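Local atomic coordinates of HepC.19480.a.B1 (Helicobacter pylori, PDB entry 6MTZ), a protein that is of unknown function but probably belongs to the DHH phosphoesterase family, whose members hydrolyse phosphoester bonds with the help of metal ions. Residues 11-16 / 33-38; 18-23 / 124-129; 72-77 / 98-103; 187-192 / 248-253. All coordinates share one frame; numbering follows the deposited sequence.

Interactions 1, 2 and 3 lie in the parallel-sheet domain, and interaction 4 sits on the opposite side of the chain's centre from 2 and 3. Interaction 1 is buried backbone pairing of two neighbouring strands, 10-15 and 35-39. Helix 19-29, which connects them, supplies one side of interaction 2, a buried carboxylate grip on the start of helix 125-136. Interaction 3, also buried, sets the segment after strand 64-70 against strand 95-102 through leucines and a water; L72 touches L14 and H16 of interaction 1, and H103 and L101 touch interaction 2. Only partly buried, interaction 4 relies on apolar shape, with one weak polar bond where the chain passes toward the second sheet.

Interaction 1: residues 11-16 / 33-38; sequences VYHLSH and KNIQCY
Strands 10-15 and 35-39 of a beta-alpha-beta unit run parallel, V11, Y12, H13 and L14 pairing with I35, Q36, C37 and Y38, their axes 4.6 Å apart. V11 straddles I35 and H13 straddles C37: V11 N donates to N34 O (2.9 Å) while V11 O accepts from Q36 N, and H13 N donates to Q36 O while H13 O takes Y38 N (2.8 Å). S15 N adds a bond to Y38 O. Helix 19-29 makes the crossover between the strands, and strand 64-70 flanks strand 10-15 on its other edge, a Rossmann-like arrangement consistent with the DHH family. Beta-branched V11 and I35 suit a strand and meet on the face beneath that helix, V11 CG1 lying 3.9 Å from I35 CD1. The extended I35 chain (chi1 180°, chi2 166°) also carries CD1 to H13 CB. The H13 imidazole leads away from strand 35-39, ND1 hydrogen-bonded to S28 OG and NE2 to S70 OG. On the other face, below helix 43-59, Y12 and Y38 lie alongside with both hydroxyls directed alike; Y38 OH comes to the edge of the Y12 ring, 3.3 Å from Y12 CD2, and L14 CD1 rests 4.0 Å from Y38 CB.

Interaction 2: residues 18-23 / 124-129; sequences DLDGYA and CATKIV
A buried carboxylate grip joins two helix starts here: D20, in the first turn of helix 19-29, holds A125 and T126 at the beginning of helix 125-136. D20 belongs to a His-x-Asp-x-Asp-Gly sequence, H16 to G21, that resembles the first signature motif of DHH phosphoesterases. The two helices run nearly the same way, the axes of their first turns 21° apart and 8.6 Å distant at closest, and D20 spans the gap between them.

D20 does this with CG anti to its backbone nitrogen (chi1 -163°), which sends the carboxylate over the end of the neighbouring helix. Its oxygens divide the work. OD2 accepts from A125 N at 2.8 Å, and OD1 from T126 N at 2.7 Å, each through its syn lone pair. A second donor, T126 OG1, grips D20 OD1 at 2.9 Å, arriving nearly in line with the bond that joins this oxygen to its carboxylate carbon. Aspartate suits the place because the first N-H groups of a helix have no carbonyl of their own helix to bond.

A23, with only a methyl, leaves room for T126, its CB lying against T126 OG1 and CG2. D71 and D159 bring further carboxylates close to D20 OD2, a cluster consistent with the metal-binding centre of this family. Both helices also carry their own N-caps, D18 OD1 receiving G21 N at 2.9 Å and C124 SG receiving K127 N at 3.3 Å.

Interaction 3: residues 72-77 / 98-103; sequences LNLNLN and IQLLDH
D102, at the end of strand 95-102, presses its side chain against the backbone of L72 in the segment that follows strand 64-70. Because D102 ends its strand, the contact lies at the C-terminal edge of the parallel sheet. It also opens a D102-H103-H104 triplet matching the Asp-His-His signature of the DHH family, whose members have their active site at this edge.

Followed outward, D102 CB lies 3.6 Å from L72 O. With CG anti to the backbone N (chi1 -177°), the carboxylate extends toward the other segment, and CG stays equally close to the same carbonyl oxygen. At the tip the branches part. OD1 looks toward L72 N, at 3.6 Å, but its hydrogen-bond partner is H104 ND1; OD2 lies beside L72 O and also 3.8 Å from N73 CB. An aspartate suits the place because it offers H104 an acceptor while its CB lies against the backbone of L72.

A water bridges the two backbones where strand 64-70 has ended, accepting from L72 N at 2.8 Å and donating to L101 O at 3.1 Å. Further back along the strand the contact becomes apolar: L100 packs on L74, whose other neighbours are V46 and I50 of helix 43-59. The two leucines overlap antiparallel along their lengths, L100 CD2 reaching L72 O at 3.9 Å while L100 CD1 lies 3.6 Å from L74 CD1.

Interaction 4: residues 187-192 / 248-253; sequences FMFDDE and HLLSLK
F189 is the main bump of this contact, its flat ring driven between M188 of its own segment and the leucines L249 and L250 at the end of helix 238-251. M188 CB sits over the centre of one ring face. Across the opposite face comes L249, whose CD1 makes a CH-pi contact 4.3 Å from the ring centroid, while its CB fits 3.6 Å from F189 CE1. L250 takes the edge instead: its CD2 touches F189 CZ at 3.5 Å, close to the ring plane, and the L250 side chain stands roughly perpendicular to that of F189.

That same methyl is a knob for a second wall. M188 is bent at both chi2 (-63°) and chi3 (-70°), which folds its flexible chain round so that CE meets L250 CD2 at 3.9 Å. At the other end, L249 lies antiparallel alongside E192, L249 CD1 packed on the aliphatic E192 CG at 3.8 Å, so a glutamate can serve at this margin with its stem. K253 adds its long chain, bringing CE near F189 CD1 and NZ to M188 O, a weak hydrogen bond of 3.3 Å.

L250 is backed by F267, L278 and F282 around the second, mixed sheet. The contact joins the start of helix 190-203 to the end of helix 238-251, just before that sheet, consistent with the two-domain DHH-DHHA1 architecture.

Interaction 1: residues 11-16 / 33-38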
loop_
_atom_site.group_PDB
_atom_site.type_symbol
_atom_site.label_atom_id
_atom_site.label_comp_id
_atom_site.label_asym_id
_atom_site.label_seq_id
_atom_site.Cartn_x
_atom_site.Cartn_y
_atom_site.Cartn_z
ATOM N N VAL A 11 12.371 -7.546 11.716
ATOM C CA VAL A 11 11.004 -7.171 12.047
ATOM C C VAL A 11 10.164 -7.212 10.784
ATOM O O VAL A 11 10.558 -6.664 9.746
ATOM C CB VAL A 11 10.948 -5.789 12.706
ATOM C CG1 VAL A 11 9.505 -5.414 12.983
ATOM C CG2 VAL A 11 11.785 -5.798 13.989
ATOM N N TYR A 12 9.012 -7.870 10.875
ATOM C CA TYR A 12 8.010 -7.890 9.816
ATOM C C TYR A 12 6.759 -7.212 10.350
ATOM O O TYR A 12 6.143 -7.707 11.300
ATOM C CB TYR A 12 7.725 -9.329 9.376
ATOM C CG TYR A 12 8.929 -9.961 8.724
ATOM C CD1 TYR A 12 9.938 -10.544 9.486
ATOM C CD2 TYR A 12 9.071 -9.952 7.345
ATOM C CE1 TYR A 12 11.050 -11.108 8.887
ATOM C CE2 TYR A 12 10.175 -10.516 6.737
ATOM C CZ TYR A 12 11.164 -11.091 7.510
ATOM O OH TYR A 12 12.270 -11.643 6.897
ATOM N N HIS A 13 6.381 -6.073 9.756
ATOM C CA HIS A 13 5.338 -5.229 10.332
ATOM C C HIS A 13 4.169 -5.087 9.367
ATOM O O HIS A 13 4.257 -4.353 8.375
ATOM C CB HIS A 13 5.887 -3.858 10.724
ATOM C CG HIS A 13 4.897 -2.990 11.437
ATOM N ND1 HIS A 13 5.182 -1.696 11.821
ATOM C CD2 HIS A 13 3.621 -3.227 11.828
ATOM C CE1 HIS A 13 4.125 -1.173 12.415
ATOM N NE2 HIS A 13 3.163 -2.083 12.434
ATOM N N LEU A 14 3.058 -5.735 9.704
ATOM C CA LEU A 14 1.814 -5.655 8.943
ATOM C C LEU A 14 0.840 -4.691 9.618
ATOM O O LEU A 14 0.560 -4.827 10.822
ATOM C CB LEU A 14 1.185 -7.041 8.822
ATOM C CG LEU A 14 -0.273 -7.080 8.370
ATOM C CD1 LEU A 14 -0.402 -6.545 6.931
ATOM C CD2 LEU A 14 -0.862 -8.499 8.534
ATOM N N SER A 15 0.304 -3.739 8.841
ATOM C CA SER A 15 -0.608 -2.726 9.375
ATOM C C SER A 15 -1.705 -2.405 8.363
ATOM O O SER A 15 -1.652 -2.810 7.197
ATOM C CB SER A 15 0.136 -1.433 9.761
ATOM O OG SER A 15 -0.677 -0.636 10.608
ATOM N N HIS A 16 -2.708 -1.661 8.830
ATOM C CA HIS A 16 -3.843 -1.257 7.998
ATOM C C HIS A 16 -3.383 -0.185 6.998
ATOM O O HIS A 16 -2.192 0.093 6.862
ATOM C CB HIS A 16 -4.979 -0.772 8.890
ATOM C CG HIS A 16 -6.307 -0.641 8.201
ATOM N ND1 HIS A 16 -6.868 -1.659 7.468
ATOM C CD2 HIS A 16 -7.194 0.386 8.160
ATOM C CE1 HIS A 16 -8.041 -1.267 6.996
ATOM N NE2 HIS A 16 -8.264 -0.032 7.402
ATOM N N LYS A 33 16.135 -1.016 12.703
ATOM C CA LYS A 33 17.027 -0.901 11.559
ATOM C C LYS A 33 16.704 -1.933 10.483
ATOM O O LYS A 33 16.857 -1.647 9.291
ATOM C CB LYS A 33 18.477 -1.052 12.015
ATOM N N ASN A 34 16.261 -3.128 10.873
ATOM C CA ASN A 34 15.961 -4.199 9.926
ATOM C C ASN A 34 14.466 -4.491 9.995
ATOM O O ASN A 34 14.029 -5.278 10.839
ATOM C CB ASN A 34 16.783 -5.432 10.237
ATOM C CG ASN A 34 18.197 -5.093 10.657
ATOM O OD1 ASN A 34 18.634 -5.451 11.755
ATOM N ND2 ASN A 34 18.924 -4.398 9.786
ATOM N N ILE A 35 13.695 -3.863 9.101
ATOM C CA ILE A 35 12.237 -3.966 9.107
ATOM C C ILE A 35 11.703 -3.988 7.678
ATOM O O ILE A 35 12.124 -3.199 6.828
ATOM C CB ILE A 35 11.588 -2.814 9.902
ATOM C CG1 ILE A 35 10.063 -2.943 9.886
ATOM C CG2 ILE A 35 12.024 -1.464 9.358
ATOM C CD1 ILE A 35 9.352 -2.057 10.926
ATOM N N GLN A 36 10.767 -4.901 7.422
ATOM C CA GLN A 36 9.993 -4.942 6.189
ATOM C C GLN A 36 8.522 -4.739 6.535
ATOM O O GLN A 36 7.989 -5.420 7.420
ATOM C CB GLN A 36 10.191 -6.276 5.458
ATOM C CG GLN A 36 9.288 -6.461 4.232
ATOM C CD GLN A 36 9.576 -5.449 3.138
ATOM O OE1 GLN A 36 10.642 -5.474 2.526
ATOM N NE2 GLN A 36 8.625 -4.545 2.895
ATOM N N CYS A 37 7.870 -3.807 5.844
ATOM C CA CYS A 37 6.491 -3.460 6.139
ATOM C C CYS A 37 5.535 -4.051 5.106
ATOM O O CYS A 37 5.898 -4.317 3.960
ATOM C CB CYS A 37 6.307 -1.945 6.192
ATOM S SG CYS A 37 7.090 -1.144 7.578
ATOM N N TYR A 38 4.290 -4.228 5.538
ATOM C CA TYR A 38 3.221 -4.799 4.733
ATOM C C TYR A 38 1.931 -4.105 5.128
ATOM O O TYR A 38 1.759 -3.706 6.286
ATOM C CB TYR A 38 3.065 -6.312 4.973
ATOM C CG TYR A 38 4.313 -7.144 4.772
ATOM C CD1 TYR A 38 5.298 -7.197 5.751
ATOM C CD2 TYR A 38 4.492 -7.909 3.620
ATOM C CE1 TYR A 38 6.432 -7.960 5.584
ATOM C CE2 TYR A 38 5.629 -8.684 3.449
ATOM C CZ TYR A 38 6.594 -8.701 4.444
ATOM O OH TYR A 38 7.735 -9.459 4.315
#

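Interaction 2: residues 18-23 / 124-129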
loop_
_atom_site.group_PDB
_atom_site.type_symbol
_atom_site.label_atom_id
_atom_site.label_comp_id
_atom_site.label_asym_id
_atom_site.label_seq_id
_atom_site.Cartn_x
_atom_site.Cartn_y
_atom_site.Cartn_z
ATOM N N ASP A 18 -5.119 3.161 6.543
ATOM C CA ASP A 18 -5.517 4.562 6.677
ATOM C C ASP A 18 -4.429 5.319 7.457
ATOM O O ASP A 18 -3.303 4.834 7.596
ATOM C CB ASP A 18 -6.901 4.644 7.323
ATOM C CG ASP A 18 -6.942 3.943 8.668
ATOM O OD1 ASP A 18 -5.883 3.471 9.130
ATOM O OD2 ASP A 18 -8.026 3.861 9.268
ATOM N N LEU A 19 -4.747 6.502 7.987
ATOM C CA LEU A 19 -3.742 7.291 8.701
ATOM C C LEU A 19 -3.209 6.539 9.925
ATOM O O LEU A 19 -1.998 6.477 10.152
ATOM C CB LEU A 19 -4.334 8.642 9.123
ATOM C CG LEU A 19 -3.496 9.454 10.135
ATOM C CD1 LEU A 19 -2.186 9.897 9.527
ATOM C CD2 LEU A 19 -4.221 10.684 10.667
ATOM N N ASP A 20 -4.108 5.999 10.752
ATOM C CA ASP A 20 -3.668 5.200 11.897
ATOM C C ASP A 20 -2.799 4.039 11.427
ATOM O O ASP A 20 -1.719 3.785 11.976
ATOM C CB ASP A 20 -4.894 4.695 12.685
ATOM C CG ASP A 20 -4.551 4.209 14.110
ATOM O OD1 ASP A 20 -3.414 4.402 14.576
ATOM O OD2 ASP A 20 -5.444 3.628 14.776
ATOM N N GLY A 21 -3.237 3.350 10.366
ATOM C CA GLY A 21 -2.492 2.197 9.889
ATOM C C GLY A 21 -1.086 2.529 9.424
ATOM O O GLY A 21 -0.139 1.790 9.711
ATOM N N TYR A 22 -0.924 3.627 8.668
ATOM C CA TYR A 22 0.415 3.954 8.186
ATOM C C TYR A 22 1.269 4.637 9.252
ATOM O O TYR A 22 2.485 4.452 9.268
ATOM C CB TYR A 22 0.350 4.832 6.924
ATOM C CG TYR A 22 0.174 4.044 5.651
ATOM C CD1 TYR A 22 1.212 3.281 5.137
ATOM C CD2 TYR A 22 -1.030 4.050 4.964
ATOM C CE1 TYR A 22 1.054 2.549 3.980
ATOM C CE2 TYR A 22 -1.198 3.317 3.798
ATOM C CZ TYR A 22 -0.157 2.571 3.314
ATOM O OH TYR A 22 -0.320 1.850 2.150
ATOM N N ALA A 23 0.664 5.439 10.129
ATOM C CA ALA A 23 1.421 6.033 11.233
ATOM C C ALA A 23 2.061 4.972 12.138
ATOM O O ALA A 23 3.142 5.201 12.701
ATOM C CB ALA A 23 0.496 6.948 12.038
ATOM N N CYS A 124 -5.731 4.924 19.789
ATOM C CA CYS A 124 -5.511 4.539 18.411
ATOM C C CYS A 124 -4.363 3.539 18.356
ATOM O O CYS A 124 -3.557 3.424 19.290
ATOM C CB CYS A 124 -5.200 5.759 17.541
ATOM S SG CYS A 124 -3.521 6.418 17.777
ATOM N N ALA A 125 -4.296 2.805 17.243
ATOM C CA ALA A 125 -3.258 1.791 17.100
ATOM C C ALA A 125 -1.869 2.412 17.127
ATOM O O ALA A 125 -0.945 1.839 17.712
ATOM C CB ALA A 125 -3.472 0.999 15.812
ATOM N N THR A 126 -1.703 3.594 16.512
ATOM C CA THR A 126 -0.388 4.228 16.498
ATOM C C THR A 126 0.131 4.486 17.912
ATOM O O THR A 126 1.309 4.250 18.197
ATOM C CB THR A 126 -0.438 5.524 15.692
ATOM O OG1 THR A 126 -0.641 5.197 14.318
ATOM C CG2 THR A 126 0.888 6.267 15.794
ATOM N N LYS A 127 -0.736 4.940 18.821
ATOM C CA LYS A 127 -0.275 5.219 20.175
ATOM C C LYS A 127 0.056 3.929 20.915
ATOM O O LYS A 127 1.057 3.864 21.637
ATOM C CB LYS A 127 -1.323 6.030 20.936
ATOM C CG LYS A 127 -0.853 6.493 22.326
ATOM C CD LYS A 127 -1.689 7.688 22.814
ATOM C CE LYS A 127 -1.136 8.263 24.135
ATOM N NZ LYS A 127 -2.105 9.210 24.773
ATOM N N ILE A 128 -0.761 2.886 20.732
ATOM C CA ILE A 128 -0.443 1.577 21.295
ATOM C C ILE A 128 0.921 1.092 20.797
ATOM O O ILE A 128 1.766 0.661 21.587
ATOM C CB ILE A 128 -1.551 0.557 20.966
ATOM C CG1 ILE A 128 -2.906 1.006 21.516
ATOM C CG2 ILE A 128 -1.184 -0.816 21.522
ATOM C CD1 ILE A 128 -4.052 0.142 21.038
ATOM N N VAL A 129 1.155 1.150 19.478
ATOM C CA VAL A 129 2.457 0.756 18.934
ATOM C C VAL A 129 3.571 1.558 19.590
ATOM O O VAL A 129 4.588 1.004 20.025
ATOM C CB VAL A 129 2.497 0.930 17.405
ATOM C CG1 VAL A 129 3.933 0.701 16.888
ATOM C CG2 VAL A 129 1.518 -0.025 16.734
#

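Interaction 3: residues 72-77 / 98-103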
loop_
_atom_site.group_PDB
_atom_site.type_symbol
_atom_site.label_atom_id
_atom_site.label_comp_id
_atom_site.label_asym_id
_atom_site.label_seq_id
_atom_site.Cartn_x
_atom_site.Cartn_y
_atom_site.Cartn_z
ATOM N N LEU A 72 -5.326 -3.969 12.903
ATOM C CA LEU A 72 -6.107 -4.966 12.189
ATOM C C LEU A 72 -6.647 -5.949 13.210
ATOM O O LEU A 72 -5.967 -6.265 14.193
ATOM C CB LEU A 72 -5.253 -5.697 11.158
ATOM C CG LEU A 72 -4.662 -4.865 10.018
ATOM C CD1 LEU A 72 -3.421 -5.552 9.486
ATOM C CD2 LEU A 72 -5.672 -4.670 8.889
ATOM N N ASN A 73 -7.865 -6.424 13.004
ATOM C CA ASN A 73 -8.339 -7.527 13.822
ATOM C C ASN A 73 -8.364 -8.781 12.971
ATOM O O ASN A 73 -8.650 -8.725 11.772
ATOM C CB ASN A 73 -9.702 -7.248 14.460
ATOM C CG ASN A 73 -10.812 -7.133 13.472
ATOM O OD1 ASN A 73 -10.709 -6.408 12.485
ATOM N ND2 ASN A 73 -11.914 -7.830 13.746
ATOM N N LEU A 74 -7.993 -9.899 13.582
ATOM C CA LEU A 74 -7.982 -11.190 12.919
ATOM C C LEU A 74 -9.199 -11.976 13.371
ATOM O O LEU A 74 -9.655 -11.839 14.512
ATOM C CB LEU A 74 -6.694 -11.960 13.241
ATOM C CG LEU A 74 -5.355 -11.222 13.058
ATOM C CD1 LEU A 74 -4.181 -12.076 13.541
ATOM C CD2 LEU A 74 -5.153 -10.826 11.609
ATOM N N ASN A 75 -9.745 -12.785 12.465
ATOM C CA ASN A 75 -10.733 -13.741 12.930
ATOM C C ASN A 75 -10.022 -14.911 13.595
ATOM O O ASN A 75 -8.798 -15.057 13.504
ATOM C CB ASN A 75 -11.621 -14.226 11.785
ATOM C CG ASN A 75 -10.856 -14.427 10.503
ATOM O OD1 ASN A 75 -10.001 -15.309 10.404
ATOM N ND2 ASN A 75 -11.166 -13.611 9.501
ATOM N N LEU A 76 -10.805 -15.744 14.285
ATOM C CA LEU A 76 -10.225 -16.838 15.060
ATOM C C LEU A 76 -9.363 -17.732 14.185
ATOM O O LEU A 76 -8.303 -18.204 14.614
ATOM C CB LEU A 76 -11.328 -17.662 15.725
ATOM C CG LEU A 76 -11.980 -17.112 16.995
ATOM C CD1 LEU A 76 -13.102 -18.034 17.450
ATOM C CD2 LEU A 76 -10.945 -16.939 18.107
ATOM N N ASN A 77 -9.793 -17.957 12.949
ATOM C CA ASN A 77 -9.080 -18.883 12.084
ATOM C C ASN A 77 -7.710 -18.342 11.698
ATOM O O ASN A 77 -6.731 -19.096 11.670
ATOM C CB ASN A 77 -9.917 -19.172 10.842
ATOM C CG ASN A 77 -9.331 -20.269 10.001
ATOM O OD1 ASN A 77 -9.651 -21.444 10.187
ATOM N ND2 ASN A 77 -8.455 -19.899 9.073
ATOM N N ILE A 98 5.730 -12.686 18.398
ATOM C CA ILE A 98 4.591 -12.081 17.724
ATOM C C ILE A 98 3.866 -11.167 18.695
ATOM O O ILE A 98 3.640 -11.528 19.857
ATOM C CB ILE A 98 3.629 -13.140 17.152
ATOM C CG1 ILE A 98 2.339 -12.473 16.687
ATOM C CG2 ILE A 98 3.326 -14.230 18.169
ATOM C CD1 ILE A 98 1.335 -13.469 16.200
ATOM N N GLN A 99 3.500 -9.984 18.218
ATOM C CA GLN A 99 2.724 -9.035 19.006
ATOM C C GLN A 99 1.702 -8.365 18.100
ATOM O O GLN A 99 2.072 -7.715 17.115
ATOM C CB GLN A 99 3.631 -7.990 19.658
ATOM C CG GLN A 99 2.900 -7.013 20.556
ATOM C CD GLN A 99 2.245 -7.715 21.721
ATOM O OE1 GLN A 99 2.928 -8.203 22.621
ATOM N NE2 GLN A 99 0.911 -7.785 21.706
ATOM N N LEU A 100 0.426 -8.527 18.429
ATOM C CA LEU A 100 -0.655 -7.832 17.740
ATOM C C LEU A 100 -1.165 -6.721 18.646
ATOM O O LEU A 100 -1.442 -6.960 19.827
ATOM C CB LEU A 100 -1.795 -8.787 17.356
ATOM C CG LEU A 100 -2.901 -8.171 16.467
ATOM C CD1 LEU A 100 -3.408 -9.136 15.404
ATOM C CD2 LEU A 100 -4.087 -7.629 17.276
ATOM N N LEU A 101 -1.282 -5.516 18.087
ATOM C CA LEU A 101 -1.757 -4.330 18.793
ATOM C C LEU A 101 -2.933 -3.752 18.024
ATOM O O LEU A 101 -2.790 -3.429 16.843
ATOM C CB LEU A 101 -0.652 -3.276 18.904
ATOM C CG LEU A 101 0.633 -3.791 19.543
ATOM C CD1 LEU A 101 1.747 -2.775 19.387
ATOM C CD2 LEU A 101 0.410 -4.166 21.025
ATOM N N ASP A 102 -4.082 -3.594 18.685
ATOM C CA ASP A 102 -5.263 -3.103 17.981
ATOM C C ASP A 102 -6.259 -2.524 18.978
ATOM O O ASP A 102 -6.158 -2.737 20.190
ATOM C CB ASP A 102 -5.924 -4.205 17.137
ATOM C CG ASP A 102 -7.121 -3.687 16.344
ATOM O OD1 ASP A 102 -6.981 -2.607 15.739
ATOM O OD2 ASP A 102 -8.199 -4.321 16.359
ATOM N N HIS A 103 -7.252 -1.805 18.436
ATOM C CA HIS A 103 -8.240 -1.098 19.237
ATOM C C HIS A 103 -9.685 -1.337 18.792
ATOM O O HIS A 103 -10.577 -0.609 19.238
ATOM C CB HIS A 103 -7.930 0.404 19.223
ATOM C CG HIS A 103 -8.248 1.082 17.925
ATOM N ND1 HIS A 103 -9.510 1.539 17.611
ATOM C CD2 HIS A 103 -7.462 1.396 16.869
ATOM C CE1 HIS A 103 -9.490 2.094 16.412
ATOM N NE2 HIS A 103 -8.258 2.024 15.943
HETATM O O HOH W 1 -3.721 -5.459 14.706
#

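Interaction 4: residues 187-192 / 248-253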
loop_
_atom_site.group_PDB
_atom_site.type_symbol
_atom_site.label_atom_id
_atom_site.label_comp_id
_atom_site.label_asym_id
_atom_site.label_seq_id
_atom_site.Cartn_x
_atom_site.Cartn_y
_atom_site.Cartn_z
ATOM N N PHE A 187 -1.162 -1.456 -5.248
ATOM C CA PHE A 187 -0.896 -2.832 -5.656
ATOM C C PHE A 187 0.393 -2.923 -6.459
ATOM O O PHE A 187 1.232 -3.797 -6.212
ATOM C CB PHE A 187 -2.046 -3.402 -6.490
ATOM C CG PHE A 187 -1.809 -4.837 -6.905
ATOM C CD1 PHE A 187 -1.118 -5.143 -8.063
ATOM C CD2 PHE A 187 -2.213 -5.876 -6.087
ATOM C CE1 PHE A 187 -0.861 -6.470 -8.413
ATOM C CE2 PHE A 187 -1.967 -7.190 -6.433
ATOM C CZ PHE A 187 -1.290 -7.489 -7.595
ATOM N N MET A 188 0.556 -2.044 -7.449
ATOM C CA MET A 188 1.705 -2.166 -8.334
ATOM C C MET A 188 2.993 -1.681 -7.677
ATOM O O MET A 188 4.065 -2.205 -7.988
ATOM C CB MET A 188 1.450 -1.399 -9.637
ATOM C CG MET A 188 0.295 -1.968 -10.492
ATOM S SD MET A 188 0.560 -3.647 -11.082
ATOM C CE MET A 188 1.864 -3.419 -12.310
ATOM N N PHE A 189 2.911 -0.702 -6.770
ATOM C CA PHE A 189 4.089 -0.025 -6.217
ATOM C C PHE A 189 4.010 0.011 -4.691
ATOM O O PHE A 189 4.014 1.070 -4.071
ATOM C CB PHE A 189 4.208 1.385 -6.775
ATOM C CG PHE A 189 3.870 1.476 -8.238
ATOM C CD1 PHE A 189 4.619 0.787 -9.170
ATOM C CD2 PHE A 189 2.806 2.259 -8.675
ATOM C CE1 PHE A 189 4.316 0.877 -10.536
ATOM C CE2 PHE A 189 2.496 2.355 -10.021
ATOM C CZ PHE A 189 3.255 1.662 -10.960
ATOM N N ASP A 190 3.984 -1.175 -4.080
ATOM C CA ASP A 190 3.682 -1.271 -2.655
ATOM C C ASP A 190 4.661 -0.453 -1.815
ATOM O O ASP A 190 4.250 0.367 -0.984
ATOM C CB ASP A 190 3.702 -2.733 -2.222
ATOM C CG ASP A 190 3.402 -2.889 -0.760
ATOM O OD1 ASP A 190 2.233 -2.688 -0.366
ATOM O OD2 ASP A 190 4.344 -3.186 -0.003
ATOM N N ASP A 191 5.960 -0.631 -2.043
ATOM C CA ASP A 191 6.939 0.072 -1.221
ATOM C C ASP A 191 6.988 1.557 -1.546
ATOM O O ASP A 191 7.149 2.385 -0.643
ATOM C CB ASP A 191 8.325 -0.547 -1.398
ATOM C CG ASP A 191 8.418 -1.925 -0.810
ATOM O OD1 ASP A 191 7.587 -2.257 0.071
ATOM O OD2 ASP A 191 9.314 -2.679 -1.239
ATOM N N GLU A 192 6.892 1.914 -2.828
ATOM C CA GLU A 192 6.979 3.327 -3.183
ATOM C C GLU A 192 5.733 4.068 -2.735
ATOM O O GLU A 192 5.801 5.256 -2.396
ATOM C CB GLU A 192 7.195 3.496 -4.686
ATOM C CG GLU A 192 8.540 2.949 -5.193
ATOM C CD GLU A 192 8.508 1.449 -5.472
ATOM O OE1 GLU A 192 7.462 0.821 -5.207
ATOM O OE2 GLU A 192 9.527 0.903 -5.963
ATOM N N HIS A 248 7.814 5.331 -14.770
ATOM C CA HIS A 248 9.201 5.013 -14.441
ATOM C C HIS A 248 9.288 3.737 -13.612
ATOM O O HIS A 248 10.147 2.880 -13.861
ATOM C CB HIS A 248 9.877 6.158 -13.686
ATOM C CG HIS A 248 11.278 5.837 -13.251
ATOM N ND1 HIS A 248 11.581 5.352 -11.995
ATOM C CD2 HIS A 248 12.457 5.911 -13.916
ATOM C CE1 HIS A 248 12.884 5.155 -11.901
ATOM N NE2 HIS A 248 13.439 5.487 -13.054
ATOM N N LEU A 249 8.396 3.594 -12.630
ATOM C CA LEU A 249 8.356 2.359 -11.855
ATOM C C LEU A 249 7.872 1.187 -12.699
ATOM O O LEU A 249 8.328 0.058 -12.498
ATOM C CB LEU A 249 7.479 2.545 -10.620
ATOM C CG LEU A 249 7.997 3.635 -9.675
ATOM C CD1 LEU A 249 7.008 3.885 -8.531
ATOM C CD2 LEU A 249 9.369 3.260 -9.115
ATOM N N LEU A 250 6.970 1.432 -13.660
ATOM C CA LEU A 250 6.531 0.348 -14.537
ATOM C C LEU A 250 7.648 -0.099 -15.469
ATOM O O LEU A 250 7.748 -1.297 -15.783
ATOM C CB LEU A 250 5.301 0.773 -15.357
ATOM C CG LEU A 250 3.980 0.984 -14.608
ATOM C CD1 LEU A 250 2.897 1.450 -15.560
ATOM C CD2 LEU A 250 3.554 -0.286 -13.866
ATOM N N SER A 251 8.493 0.842 -15.919
ATOM C CA SER A 251 9.547 0.506 -16.878
ATOM C C SER A 251 10.497 -0.537 -16.311
ATOM O O SER A 251 11.070 -1.326 -17.066
ATOM C CB SER A 251 10.324 1.761 -17.290
ATOM O OG SER A 251 9.535 2.595 -18.113
ATOM N N LEU A 252 10.643 -0.582 -14.986
ATOM C CA LEU A 252 11.470 -1.607 -14.367
ATOM C C LEU A 252 10.782 -2.963 -14.278
ATOM O O LEU A 252 11.408 -3.917 -13.808
ATOM C CB LEU A 252 11.887 -1.163 -12.965
ATOM C CG LEU A 252 12.267 0.306 -12.746
ATOM C CD1 LEU A 252 12.604 0.518 -11.280
ATOM C CD2 LEU A 252 13.421 0.747 -13.633
ATOM N N LYS A 253 9.522 -3.078 -14.708
ATOM C CA LYS A 253 8.739 -4.306 -14.578
ATOM C C LYS A 253 8.460 -4.966 -15.921
ATOM O O LYS A 253 7.613 -5.866 -15.993
ATOM C CB LYS A 253 7.409 -4.007 -13.864
ATOM C CG LYS A 253 7.519 -3.590 -12.391
ATOM C CD LYS A 253 6.150 -3.160 -11.839
ATOM C CE LYS A 253 6.247 -2.620 -10.433
ATOM N NZ LYS A 253 6.536 -3.716 -9.481
#